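Local coordinates for protein probable glucarate dehydratase (Mycobacterium smegmatis str. MC2 155, PDB 3VDG) that probably dehydrates glucarate or a related acid sugar, as a member of the enolase superfamily with a metal site in its barrel domain, at residues Ile61-Asp66 with Glu140-Asp145; Leu82-Ala87 with Asp133-Pro138; His90-Arg95 with Asn101-Leu106. One frame throughout, in Å; residues are numbered along the deposited sequence. Where two conformers were deposited one is given.

In the fold
From the N terminus, the three-stranded antiparallel sheet (30-41, 55-65, 70-75) comes first and helices 79-92, 100-111 and 131-151 follow it. Interaction 3 closes the shortest loop, joining the end of helix 79-92 to helix 100-111 across a few residues. It is nested inside the loop of interaction 2, where helix 79-92 meets the first turns of helix 131-151. Both lie inside the loop of interaction 1, which brings strand 55-65 onto the same long helix. None cross. The centres are 12 to 13 Å apart, and I61 packs on P138, C143 on I103 and F136 on I103, so sheet and helices share one core.

Interaction 1: Ile61-Asp66 with Glu140-Asp145; sequences IQLDTD and EVACLD
L63 and I61 of strand 55-65 pack on A142 and C143 of helix 131-151 in a buried, wholly apolar strand-on-helix contact, in the N-terminal sheet-and-helix part of this enolase-superfamily protein. The strand is the central one of the antiparallel three-stranded sheet, and its short segment runs at 49° to the helix, with 8.5 Å between the axes. L63 carries the contact. Its CB meets the methyl CB of A142 at 3.6 Å, the place where the two backbones are also nearest. CG stands anti to the backbone N (chi1 179°), which turns the branch across the helix, round to the flank where C143 lies, and L63 CD2 reaches C143 SG at 3.7 Å. I61, two residues back on the same face of the sheet, adds a looser touch through CG2, 4.3 Å from A142 CB. Beyond the pair, L63 also packs on I30 and A33 of strand 30-41, while I61 reaches P138 and F139 one turn earlier on the helix. Q62 faces away from the helix, and its NE2 bonds to E407. No hydrogen bond links the two segments. Methyl, methylene and sulfur surfaces meet without direction, which implies that cohesion here rests on close fit and exclusion of water, with the small A142 letting the strand lie near the helix backbone.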
ATOM      1  N   ILE A  61     -13.828  17.964  10.836  1.00 17.02           N
ATOM      2  CA  ILE A  61     -14.490  16.768  11.345  1.00 18.91           C
ATOM      3  C   ILE A  61     -13.989  16.485  12.744  1.00 23.99           C
ATOM      4  O   ILE A  61     -12.785  16.400  12.975  1.00 20.51           O
ATOM      5  CB  ILE A  61     -14.244  15.506  10.471  1.00 20.73           C
ATOM      6  CG1 ILE A  61     -15.144  15.505   9.232  1.00 26.64           C
ATOM      7  CG2 ILE A  61     -14.584  14.231  11.242  1.00 24.49           C
ATOM      8  CD1 ILE A  61     -14.782  16.553   8.212  1.00 29.66           C
ATOM      9  N   GLN A  62     -14.924  16.364  13.682  1.00 19.01           N
ATOM     10  CA  GLN A  62     -14.602  15.883  15.027  1.00 20.39           C
ATOM     11  C   GLN A  62     -15.313  14.548  15.134  1.00 25.82           C
ATOM     12  O   GLN A  62     -16.549  14.477  15.077  1.00 21.82           O
ATOM     13  CB  GLN A  62     -15.090  16.865  16.096  1.00 18.85           C
ATOM     14  CG  GLN A  62     -14.139  18.033  16.337  1.00 20.77           C
ATOM     15  CD  GLN A  62     -14.778  19.141  17.167  1.00 26.65           C
ATOM     16  OE1 GLN A  62     -15.780  19.727  16.763  1.00 25.77           O
ATOM     17  NE2 GLN A  62     -14.198  19.428  18.326  1.00 24.95           N
ATOM     18  N   LEU A  63     -14.535  13.474  15.213  1.00 20.65           N
ATOM     19  CA  LEU A  63     -15.111  12.137  15.151  1.00 18.08           C
ATOM     20  C   LEU A  63     -15.123  11.612  16.585  1.00 18.24           C
ATOM     21  O   LEU A  63     -14.067  11.421  17.184  1.00 22.22           O
ATOM     22  CB  LEU A  63     -14.257  11.234  14.246  1.00 20.19           C
ATOM     23  CG  LEU A  63     -14.762   9.796  14.125  1.00 23.24           C
ATOM     24  CD1 LEU A  63     -16.053   9.787  13.329  1.00 19.67           C
ATOM     25  CD2 LEU A  63     -13.740   8.869  13.469  1.00 18.88           C
ATOM     26  N   ASP A  64     -16.322  11.398  17.126  1.00 23.12           N
ATOM     27  CA  ASP A  64     -16.506  11.030  18.532  1.00 21.44           C
ATOM     28  C   ASP A  64     -16.661   9.520  18.721  1.00 20.43           C
ATOM     29  O   ASP A  64     -17.254   8.843  17.877  1.00 23.47           O
ATOM     30  CB  ASP A  64     -17.742  11.756  19.068  1.00 23.34           C
ATOM     31  CG  ASP A  64     -17.585  13.277  19.002  1.00 29.54           C
ATOM     32  OD1 ASP A  64     -16.502  13.776  19.374  1.00 32.58           O
ATOM     33  OD2 ASP A  64     -18.531  13.970  18.574  1.00 28.82           O
ATOM     34  N   THR A  65     -16.137   8.998  19.830  1.00 22.34           N
ATOM     35  CA  THR A  65     -16.148   7.548  20.088  1.00 25.08           C
ATOM     36  C   THR A  65     -16.730   7.236  21.473  1.00 30.92           C
ATOM     37  O   THR A  65     -16.838   8.119  22.323  1.00 24.44           O
ATOM     38  CB  THR A  65     -14.726   6.950  20.062  1.00 24.22           C
ATOM     39  OG1 THR A  65     -13.971   7.492  21.156  1.00 22.56           O
ATOM     40  CG2 THR A  65     -14.015   7.253  18.737  1.00 19.87           C
ATOM     41  N   ASP A  66     -17.047   5.967  21.719  1.00 25.68           N
ATOM     42  CA  ASP A  66     -17.624   5.588  23.012  1.00 29.59           C
ATOM     43  C   ASP A  66     -16.561   5.546  24.106  1.00 30.85           C
ATOM     44  O   ASP A  66     -16.880   5.347  25.274  1.00 36.00           O
ATOM     45  CB  ASP A  66     -18.386   4.253  22.920  1.00 27.00           C
ATOM     46  CG  ASP A  66     -17.481   3.076  22.522  1.00 38.97           C
ATOM     47  OD1 ASP A  66     -16.317   3.298  22.107  1.00 27.64           O
ATOM     48  OD2 ASP A  66     -17.931   1.914  22.643  1.00 29.50           O
ATOM     49  N   GLU A 140     -11.149   8.936   7.733  1.00 16.64           N
ATOM     50  CA  GLU A 140      -9.995   8.049   7.884  1.00 17.82           C
ATOM     51  C   GLU A 140      -8.911   8.743   8.693  1.00 18.64           C
ATOM     52  O   GLU A 140      -8.276   8.134   9.551  1.00 18.33           O
ATOM     53  CB  GLU A 140      -9.444   7.651   6.511  1.00 20.41           C
ATOM     54  CG  GLU A 140      -8.414   6.537   6.552  1.00 19.06           C
ATOM     55  CD  GLU A 140      -6.968   7.025   6.447  1.00 23.29           C
ATOM     56  OE1 GLU A 140      -6.710   8.254   6.536  1.00 22.93           O
ATOM     57  OE2 GLU A 140      -6.072   6.163   6.272  1.00 21.47           O
ATOM     58  N   VAL A 141      -8.682  10.023   8.427  1.00 17.54           N
ATOM     59  CA  VAL A 141      -7.635  10.756   9.174  1.00 16.65           C
ATOM     60  C   VAL A 141      -8.043  10.843  10.651  1.00 15.71           C
ATOM     61  O   VAL A 141      -7.235  10.596  11.537  1.00 17.01           O
ATOM     62  CB  VAL A 141      -7.389  12.167   8.591  1.00 19.41           C
ATOM     63  CG1 VAL A 141      -6.545  13.018   9.541  1.00 17.45           C
ATOM     64  CG2 VAL A 141      -6.674  12.066   7.230  1.00 17.47           C
ATOM     65  N   ALA A 142      -9.313  11.167  10.902  1.00 16.14           N
ATOM     66  CA  ALA A 142      -9.825  11.210  12.268  1.00 20.98           C
ATOM     67  C   ALA A 142      -9.738   9.837  12.965  1.00 17.92           C
ATOM     68  O   ALA A 142      -9.467   9.751  14.179  1.00 17.53           O
ATOM     69  CB  ALA A 142     -11.266  11.744  12.282  1.00 14.21           C
ATOM     70  N   CYS A 143      -9.979   8.761  12.217  1.00 16.72           N
ATOM     71  CA  CYS A 143      -9.837   7.406  12.784  1.00 15.04           C
ATOM     72  C   CYS A 143      -8.398   7.133  13.204  1.00 16.50           C
ATOM     73  O   CYS A 143      -8.150   6.585  14.289  1.00 16.02           O
ATOM     74  CB  CYS A 143     -10.281   6.316  11.792  1.00 14.38           C
ATOM     75  SG  CYS A 143     -12.073   6.090  11.682  1.00 20.25           S
ATOM     76  N   LEU A 144      -7.446   7.493  12.349  1.00 16.51           N
ATOM     77  CA  LEU A 144      -6.031   7.285  12.696  1.00 18.75           C
ATOM     78  C   LEU A 144      -5.648   8.127  13.917  1.00 16.90           C
ATOM     79  O   LEU A 144      -4.830   7.713  14.746  1.00 17.00           O
ATOM     80  CB  LEU A 144      -5.126   7.641  11.514  1.00 16.78           C
ATOM     81  CG  LEU A 144      -5.238   6.679  10.317  1.00 20.34           C
ATOM     82  CD1 LEU A 144      -4.345   7.157   9.173  1.00 23.45           C
ATOM     83  CD2 LEU A 144      -4.844   5.274  10.716  1.00 20.70           C
ATOM     84  N   ASP A 145      -6.187   9.343  13.989  1.00 17.67           N
ATOM     85  CA  ASP A 145      -5.948  10.209  15.144  1.00 15.87           C
ATOM     86  C   ASP A 145      -6.428   9.477  16.424  1.00 18.87           C
ATOM     87  O   ASP A 145      -5.697   9.400  17.407  1.00 20.09           O
ATOM     88  CB  ASP A 145      -6.672  11.559  14.930  1.00 17.25           C
ATOM     89  CG  ASP A 145      -6.373  12.609  16.012  1.00 23.73           C
ATOM     90  OD1 ASP A 145      -5.423  12.460  16.818  1.00 25.42           O
ATOM     91  OD2 ASP A 145      -7.116  13.625  16.039  1.00 21.28           O
TER

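Interaction 2: Leu82-Ala87 with Asp133-Pro138; sequences LERLQA and DRVFSP
V135 of helix 131-151 sets both methyls against helix 79-92: CG2 on the R84 side chain, CG1 between the R84 carbonyl and L85. With CG1 anti to the backbone N (chi1 177°), CG2 is turned to the R84 side, where it lies 3.7 Å from R84 CB. The two side chains cross at about a right angle, and the extended arginine chain passes with its CD 4.2 Å from the same methyl. V135 CG1 meets the backbone instead, 3.9 Å from R84 O, and stands 4.2 Å from L85 CD2. L85 starts off to one side of the facing helix, but its CD2 branch swings back over it. This methyl sits 3.9 Å from V135 O and equally far from P138 CG, the leucine running obliquely to the proline ring. P138 lies at the kink of its helix, where its N makes no bond to the preceding turn.

The guanidinium of R84 leaves the apolar patch: its NH2 forms a salt bridge with D118. R134 also approaches D118, in a long and weak ion pair, and this shared carboxylate probably offsets the two nearby positive charges. V135 is further covered by I107 and L111 of helix 100-111. With 9.7 Å between short axes inclined at 60°, this is steeply crossed helix-on-helix packing, part of the helical half of the N-terminal alpha+beta capping domain characteristic of the enolase superfamily.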
ATOM      1  N   LEU A  82     -20.554  18.893   1.975  1.00 20.63           N
ATOM      2  CA  LEU A  82     -21.093  18.878   3.347  1.00 22.58           C
ATOM      3  C   LEU A  82     -22.239  17.876   3.529  1.00 27.41           C
ATOM      4  O   LEU A  82     -22.335  17.191   4.566  1.00 25.16           O
ATOM      5  CB  LEU A  82     -21.567  20.273   3.769  1.00 27.15           C
ATOM      6  CG  LEU A  82     -20.486  21.337   3.925  1.00 27.64           C
ATOM      7  CD1 LEU A  82     -21.129  22.641   4.374  1.00 29.55           C
ATOM      8  CD2 LEU A  82     -19.427  20.895   4.928  1.00 21.42           C
ATOM      9  N   GLU A  83     -23.118  17.808   2.542  1.00 24.58           N
ATOM     10  CA  GLU A  83     -24.206  16.822   2.538  1.00 25.00           C
ATOM     11  C   GLU A  83     -23.657  15.407   2.486  1.00 27.19           C
ATOM     12  O   GLU A  83     -24.161  14.512   3.168  1.00 25.34           O
ATOM     13  CB  GLU A  83     -25.116  17.017   1.320  1.00 28.07           C
ATOM     14  CG  GLU A  83     -25.829  18.358   1.294  1.00 38.03           C
ATOM     15  CD  GLU A  83     -26.597  18.595   0.004  1.00 67.50           C
ATOM     16  OE1 GLU A  83     -26.552  17.731  -0.900  1.00 49.63           O
ATOM     17  OE2 GLU A  83     -27.251  19.654  -0.106  1.00 61.22           O
ATOM     18  N   ARG A  84     -22.652  15.181   1.645  1.00 21.40           N
ATOM     19  CA  ARG A  84     -22.045  13.848   1.588  1.00 19.21           C
ATOM     20  C   ARG A  84     -21.373  13.486   2.906  1.00 20.22           C
ATOM     21  O   ARG A  84     -21.447  12.337   3.349  1.00 21.84           O
ATOM     22  CB  ARG A  84     -21.032  13.749   0.439  1.00 20.05           C
ATOM     23  CG  ARG A  84     -21.725  13.645  -0.923  1.00 24.96           C
ATOM     24  CD  ARG A  84     -20.760  13.977  -2.050  1.00 24.86           C
ATOM     25  NE  ARG A  84     -21.415  13.900  -3.358  1.00 33.78           N
ATOM     26  CZ  ARG A  84     -20.902  14.385  -4.485  1.00 42.33           C
ATOM     27  NH1 ARG A  84     -19.714  14.981  -4.486  1.00 31.90           N
ATOM     28  NH2 ARG A  84     -21.573  14.263  -5.619  1.00 37.13           N
ATOM     29  N   LEU A  85     -20.703  14.456   3.519  1.00 21.20           N
ATOM     30  CA  LEU A  85     -20.033  14.197   4.786  1.00 21.81           C
ATOM     31  C   LEU A  85     -21.074  13.794   5.841  1.00 28.05           C
ATOM     32  O   LEU A  85     -20.819  12.914   6.657  1.00 22.55           O
ATOM     33  CB  LEU A  85     -19.253  15.416   5.259  1.00 23.27           C
ATOM     34  CG  LEU A  85     -18.035  15.810   4.423  1.00 26.01           C
ATOM     35  CD1 LEU A  85     -17.478  17.136   4.923  1.00 17.70           C
ATOM     36  CD2 LEU A  85     -16.984  14.711   4.471  1.00 24.53           C
ATOM     37  N   GLN A  86     -22.224  14.427   5.820  1.00 23.41           N
ATOM     38  CA  GLN A  86     -23.302  14.103   6.781  0.50 25.62           C
ATOM     39  C   GLN A  86     -23.812  12.692   6.529  1.00 23.75           C
ATOM     40  O   GLN A  86     -24.004  11.971   7.435  1.00 28.42           O
ATOM     41  CB  GLN A  86     -24.455  15.115   6.685  0.50 24.92           C
ATOM     42  CG  GLN A  86     -24.112  16.478   7.256  0.50 34.52           C
ATOM     43  CD  GLN A  86     -23.810  16.413   8.743  0.50 39.52           C
ATOM     44  OE1 GLN A  86     -24.462  15.678   9.486  0.50 57.35           O
ATOM     45  NE2 GLN A  86     -22.820  17.176   9.183  0.50 21.89           N
ATOM     46  N   ALA A  87     -23.999  12.310   5.285  1.00 26.00           N
ATOM     47  CA  ALA A  87     -24.448  10.960   4.969  1.00 25.16           C
ATOM     48  C   ALA A  87     -23.400   9.897   5.395  1.00 26.85           C
ATOM     49  O   ALA A  87     -23.750   8.827   5.893  1.00 26.66           O
ATOM     50  CB  ALA A  87     -24.776  10.842   3.487  1.00 28.62           C
ATOM     51  N   ASP A 133     -13.429   8.583  -2.192  1.00 18.54           N
ATOM     52  CA  ASP A 133     -12.158   8.912  -1.519  1.00 19.99           C
ATOM     53  C   ASP A 133     -12.127  10.297  -0.868  1.00 20.63           C
ATOM     54  O   ASP A 133     -11.588  10.441   0.222  1.00 23.38           O
ATOM     55  CB  ASP A 133     -10.956   8.644  -2.430  1.00 25.11           C
ATOM     56  CG  ASP A 133     -10.630   7.137  -2.538  1.00 36.84           C
ATOM     57  OD1 ASP A 133     -10.828   6.385  -1.548  1.00 30.63           O
ATOM     58  OD2 ASP A 133     -10.168   6.690  -3.609  1.00 30.71           O
ATOM     59  N   ARG A 134     -12.698  11.309  -1.526  1.00 19.31           N
ATOM     60  CA  ARG A 134     -12.772  12.647  -0.946  1.00 19.50           C
ATOM     61  C   ARG A 134     -13.632  12.664   0.318  1.00 22.06           C
ATOM     62  O   ARG A 134     -13.336  13.396   1.262  1.00 19.27           O
ATOM     63  CB  ARG A 134     -13.326  13.651  -1.968  1.00 22.10           C
ATOM     64  CG  ARG A 134     -12.273  14.180  -2.932  1.00 35.61           C
ATOM     65  CD  ARG A 134     -12.891  15.139  -3.940  1.00 33.53           C
ATOM     66  NE  ARG A 134     -13.681  14.400  -4.917  1.00 40.46           N
ATOM     67  CZ  ARG A 134     -14.335  14.961  -5.929  1.00 69.97           C
ATOM     68  NH1 ARG A 134     -14.305  16.285  -6.110  1.00 39.42           N
ATOM     69  NH2 ARG A 134     -15.009  14.191  -6.768  1.00 38.83           N
ATOM     70  N   VAL A 135     -14.700  11.865   0.331  1.00 21.42           N
ATOM     71  CA  VAL A 135     -15.600  11.829   1.500  1.00 20.90           C
ATOM     72  C   VAL A 135     -15.011  11.000   2.641  1.00 19.68           C
ATOM     73  O   VAL A 135     -15.075  11.399   3.786  1.00 21.36           O
ATOM     74  CB  VAL A 135     -17.001  11.325   1.110  1.00 21.50           C
ATOM     75  CG1 VAL A 135     -17.890  11.227   2.346  1.00 20.12           C
ATOM     76  CG2 VAL A 135     -17.611  12.269   0.063  1.00 18.61           C
ATOM     77  N   PHE A 136     -14.384   9.875   2.295  1.00 18.86           N
ATOM     78  CA  PHE A 136     -13.769   8.965   3.266  1.00 19.93           C
ATOM     79  C   PHE A 136     -12.563   9.616   3.931  1.00 22.15           C
ATOM     80  O   PHE A 136     -12.353   9.483   5.138  1.00 20.16           O
ATOM     81  CB  PHE A 136     -13.366   7.676   2.525  1.00 16.50           C
ATOM     82  CG  PHE A 136     -12.498   6.718   3.314  1.00 19.90           C
ATOM     83  CD1 PHE A 136     -12.907   6.207   4.541  1.00 19.07           C
ATOM     84  CD2 PHE A 136     -11.294   6.259   2.774  1.00 19.13           C
ATOM     85  CE1 PHE A 136     -12.110   5.302   5.240  1.00 22.63           C
ATOM     86  CE2 PHE A 136     -10.496   5.359   3.465  1.00 19.25           C
ATOM     87  CZ  PHE A 136     -10.907   4.873   4.701  1.00 22.35           C
ATOM     88  N   SER A 137     -11.772  10.335   3.141  1.00 17.99           N
ATOM     89  CA  SER A 137     -10.523  10.891   3.648  1.00 18.74           C
ATOM     90  C   SER A 137     -10.556  11.490   5.076  1.00 18.27           C
ATOM     91  O   SER A 137      -9.811  11.037   5.951  1.00 21.08           O
ATOM     92  CB  SER A 137      -9.975  11.926   2.651  1.00 19.60           C
ATOM     93  OG  SER A 137      -8.772  12.464   3.148  1.00 24.68           O
ATOM     94  N   PRO A 138     -11.384  12.534   5.321  1.00 18.31           N
ATOM     95  CA  PRO A 138     -11.339  13.146   6.658  1.00 19.63           C
ATOM     96  C   PRO A 138     -11.743  12.195   7.789  1.00 19.85           C
ATOM     97  O   PRO A 138     -11.253  12.324   8.924  1.00 18.05           O
ATOM     98  CB  PRO A 138     -12.371  14.287   6.566  1.00 20.44           C
ATOM     99  CG  PRO A 138     -13.296  13.872   5.463  1.00 18.93           C
ATOM    100  CD  PRO A 138     -12.390  13.179   4.454  1.00 17.72           C
TER

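Interaction 3: His90-Arg95 with Asn101-Leu106; sequences HAIVGR and NVIRAL
R95 and L106 make the tightest approach, with the methyl L106 CD1 over one face of the guanidinium and only 3.2 Å from R95 NE. The side chains cross at about a right angle, so the methyl also meets the aliphatic part of the arginine, 3.5 Å from R95 CG. A bend at chi2 (-66°) folds the arginine across the leucine, while R95 CB rests 3.9 Å from I103 CG1. Deeper in, I92 CG2 meets I103 CG2 at 3.7 Å, again nearly at right angles. The carbonyl O of A91 comes within 3.9 Å of L106 CD1.

A type II turn from I92 to R95 sets these groups in place by returning the chain toward helix 100-111; G94 adopts a positive phi of 87° within it. Backbone hydrogen bonds of G94 and R95 with I30 tie the turn to strand 30-41, and I30 also packs on I92 and I103. F139 and C143 of helix 131-151 back the two isoleucines. At the outer end, N101 bonds to G161 of the second subunit, and V102 packs on A162 of that subunit. This is the close packing of two consecutive helices joined by a short loop that opens with a type II turn, in the N-terminal capping domain of the enolase superfamily, beside the dimer interface.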
ATOM      1  N   HIS A  90     -23.377   9.424   9.218  1.00 27.10           N
ATOM      2  CA  HIS A  90     -24.503   8.595   9.662  0.50 27.05           C
ATOM      3  C   HIS A  90     -24.233   7.137   9.398  1.00 28.08           C
ATOM      4  O   HIS A  90     -24.521   6.265  10.233  1.00 24.71           O
ATOM      5  CB  HIS A  90     -25.804   9.037   8.983  0.50 29.24           C
ATOM      6  CG  HIS A  90     -27.006   8.196   9.357  0.50 32.95           C
ATOM      7  ND1 HIS A  90     -27.643   8.328  10.538  0.50 36.69           N
ATOM      8  CD2 HIS A  90     -27.683   7.202   8.653  0.50 41.33           C
ATOM      9  CE1 HIS A  90     -28.668   7.456  10.593  0.50 33.98           C
ATOM     10  NE2 HIS A  90     -28.691   6.767   9.440  0.50 36.60           N
ATOM     11  N   ALA A  91     -23.647   6.847   8.242  1.00 22.57           N
ATOM     12  CA  ALA A  91     -23.375   5.463   7.827  1.00 20.78           C
ATOM     13  C   ALA A  91     -22.350   4.723   8.690  1.00 25.84           C
ATOM     14  O   ALA A  91     -22.324   3.487   8.718  1.00 23.76           O
ATOM     15  CB  ALA A  91     -22.907   5.439   6.366  1.00 23.41           C
ATOM     16  N   ILE A  92     -21.471   5.450   9.360  1.00 18.14           N
ATOM     17  CA  ILE A  92     -20.353   4.767  10.042  1.00 23.83           C
ATOM     18  C   ILE A  92     -20.486   4.741  11.555  1.00 27.12           C
ATOM     19  O   ILE A  92     -19.617   4.218  12.234  1.00 19.47           O
ATOM     20  CB  ILE A  92     -18.982   5.353   9.651  1.00 20.57           C
ATOM     21  CG1 ILE A  92     -18.882   6.801  10.104  1.00 20.25           C
ATOM     22  CG2 ILE A  92     -18.820   5.281   8.141  1.00 20.13           C
ATOM     23  CD1 ILE A  92     -17.511   7.409   9.823  1.00 27.82           C
ATOM     24  N   VAL A  93     -21.574   5.292  12.089  1.00 22.11           N
ATOM     25  CA  VAL A  93     -21.827   5.141  13.528  1.00 19.92           C
ATOM     26  C   VAL A  93     -21.872   3.648  13.888  1.00 24.91           C
ATOM     27  O   VAL A  93     -22.468   2.835  13.171  1.00 25.10           O
ATOM     28  CB  VAL A  93     -23.133   5.858  13.958  1.00 25.13           C
ATOM     29  CG1 VAL A  93     -23.481   5.526  15.406  1.00 30.10           C
ATOM     30  CG2 VAL A  93     -22.978   7.363  13.777  1.00 22.12           C
ATOM     31  N   GLY A  94     -21.208   3.284  14.983  1.00 21.91           N
ATOM     32  CA  GLY A  94     -21.182   1.894  15.387  1.00 22.61           C
ATOM     33  C   GLY A  94     -20.062   1.091  14.743  1.00 24.84           C
ATOM     34  O   GLY A  94     -20.146  -0.125  14.686  1.00 25.17           O
ATOM     35  N   ARG A  95     -19.006   1.750  14.260  1.00 23.55           N
ATOM     36  CA  ARG A  95     -17.885   1.011  13.650  1.00 22.60           C
ATOM     37  C   ARG A  95     -16.590   1.314  14.389  1.00 22.98           C
ATOM     38  O   ARG A  95     -16.355   2.447  14.785  1.00 19.95           O
ATOM     39  CB  ARG A  95     -17.722   1.371  12.170  1.00 22.23           C
ATOM     40  CG  ARG A  95     -18.969   1.100  11.347  1.00 23.34           C
ATOM     41  CD  ARG A  95     -19.264  -0.402  11.280  1.00 21.16           C
ATOM     42  NE  ARG A  95     -20.604  -0.641  10.760  1.00 24.90           N
ATOM     43  CZ  ARG A  95     -21.073  -1.844  10.448  1.00 28.57           C
ATOM     44  NH1 ARG A  95     -20.310  -2.908  10.610  1.00 26.07           N
ATOM     45  NH2 ARG A  95     -22.296  -1.975   9.968  1.00 26.30           N
ATOM     46  N   ASN A 101     -11.040  -0.162   6.552  1.00 18.26           N
ATOM     47  CA  ASN A 101     -11.453  -0.823   5.296  1.00 16.76           C
ATOM     48  C   ASN A 101     -12.978  -0.905   5.223  1.00 15.95           C
ATOM     49  O   ASN A 101     -13.593  -0.559   4.210  1.00 20.76           O
ATOM     50  CB  ASN A 101     -10.889  -2.241   5.183  1.00 15.80           C
ATOM     51  CG  ASN A 101      -9.386  -2.264   4.923  1.00 22.63           C
ATOM     52  OD1 ASN A 101      -8.838  -1.333   4.338  1.00 21.85           O
ATOM     53  ND2 ASN A 101      -8.716  -3.323   5.381  1.00 21.36           N
ATOM     54  N   VAL A 102     -13.584  -1.381   6.310  1.00 15.63           N
ATOM     55  CA  VAL A 102     -15.032  -1.503   6.380  1.00 19.28           C
ATOM     56  C   VAL A 102     -15.681  -0.117   6.264  1.00 20.17           C
ATOM     57  O   VAL A 102     -16.707   0.042   5.608  1.00 21.66           O
ATOM     58  CB  VAL A 102     -15.461  -2.171   7.721  1.00 20.47           C
ATOM     59  CG1 VAL A 102     -16.914  -1.881   8.034  1.00 26.41           C
ATOM     60  CG2 VAL A 102     -15.204  -3.681   7.681  1.00 21.22           C
ATOM     61  N   ILE A 103     -15.081   0.881   6.912  1.00 18.52           N
ATOM     62  CA  ILE A 103     -15.645   2.222   6.931  1.00 18.75           C
ATOM     63  C   ILE A 103     -15.692   2.795   5.513  1.00 22.22           C
ATOM     64  O   ILE A 103     -16.685   3.409   5.113  1.00 21.97           O
ATOM     65  CB  ILE A 103     -14.907   3.141   7.935  1.00 21.19           C
ATOM     66  CG1 ILE A 103     -15.338   2.799   9.377  1.00 16.53           C
ATOM     67  CG2 ILE A 103     -15.191   4.619   7.679  1.00 19.34           C
ATOM     68  CD1 ILE A 103     -14.389   3.373  10.409  1.00 19.17           C
ATOM     69  N   ARG A 104     -14.645   2.562   4.720  1.00 17.10           N
ATOM     70  CA  ARG A 104     -14.693   3.071   3.349  1.00 20.10           C
ATOM     71  C   ARG A 104     -15.830   2.414   2.579  1.00 17.11           C
ATOM     72  O   ARG A 104     -16.549   3.084   1.806  1.00 22.28           O
ATOM     73  CB  ARG A 104     -13.371   2.866   2.590  1.00 19.83           C
ATOM     74  CG  ARG A 104     -13.369   3.548   1.216  1.00 20.52           C
ATOM     75  CD  ARG A 104     -12.120   3.204   0.408  1.00 22.03           C
ATOM     76  NE  ARG A 104     -12.078   3.973  -0.843  1.00 26.01           N
ATOM     77  CZ  ARG A 104     -12.762   3.658  -1.942  1.00 31.42           C
ATOM     78  NH1 ARG A 104     -13.536   2.578  -1.955  1.00 24.41           N
ATOM     79  NH2 ARG A 104     -12.675   4.430  -3.029  1.00 29.16           N
ATOM     80  N   ALA A 105     -15.991   1.105   2.759  1.00 20.05           N
ATOM     81  CA  ALA A 105     -17.015   0.391   2.002  1.00 22.15           C
ATOM     82  C   ALA A 105     -18.423   0.878   2.398  1.00 24.41           C
ATOM     83  O   ALA A 105     -19.298   1.013   1.544  1.00 25.39           O
ATOM     84  CB  ALA A 105     -16.882  -1.120   2.195  1.00 23.39           C
ATOM     85  N   LEU A 106     -18.646   1.124   3.691  1.00 17.05           N
ATOM     86  CA  LEU A 106     -19.936   1.673   4.146  1.00 19.52           C
ATOM     87  C   LEU A 106     -20.214   3.038   3.531  1.00 23.12           C
ATOM     88  O   LEU A 106     -21.360   3.378   3.201  1.00 22.35           O
ATOM     89  CB  LEU A 106     -19.971   1.787   5.672  1.00 19.30           C
ATOM     90  CG  LEU A 106     -19.977   0.460   6.444  1.00 25.67           C
ATOM     91  CD1 LEU A 106     -19.799   0.684   7.944  1.00 24.90           C
ATOM     92  CD2 LEU A 106     -21.280  -0.269   6.184  1.00 22.76           C
TER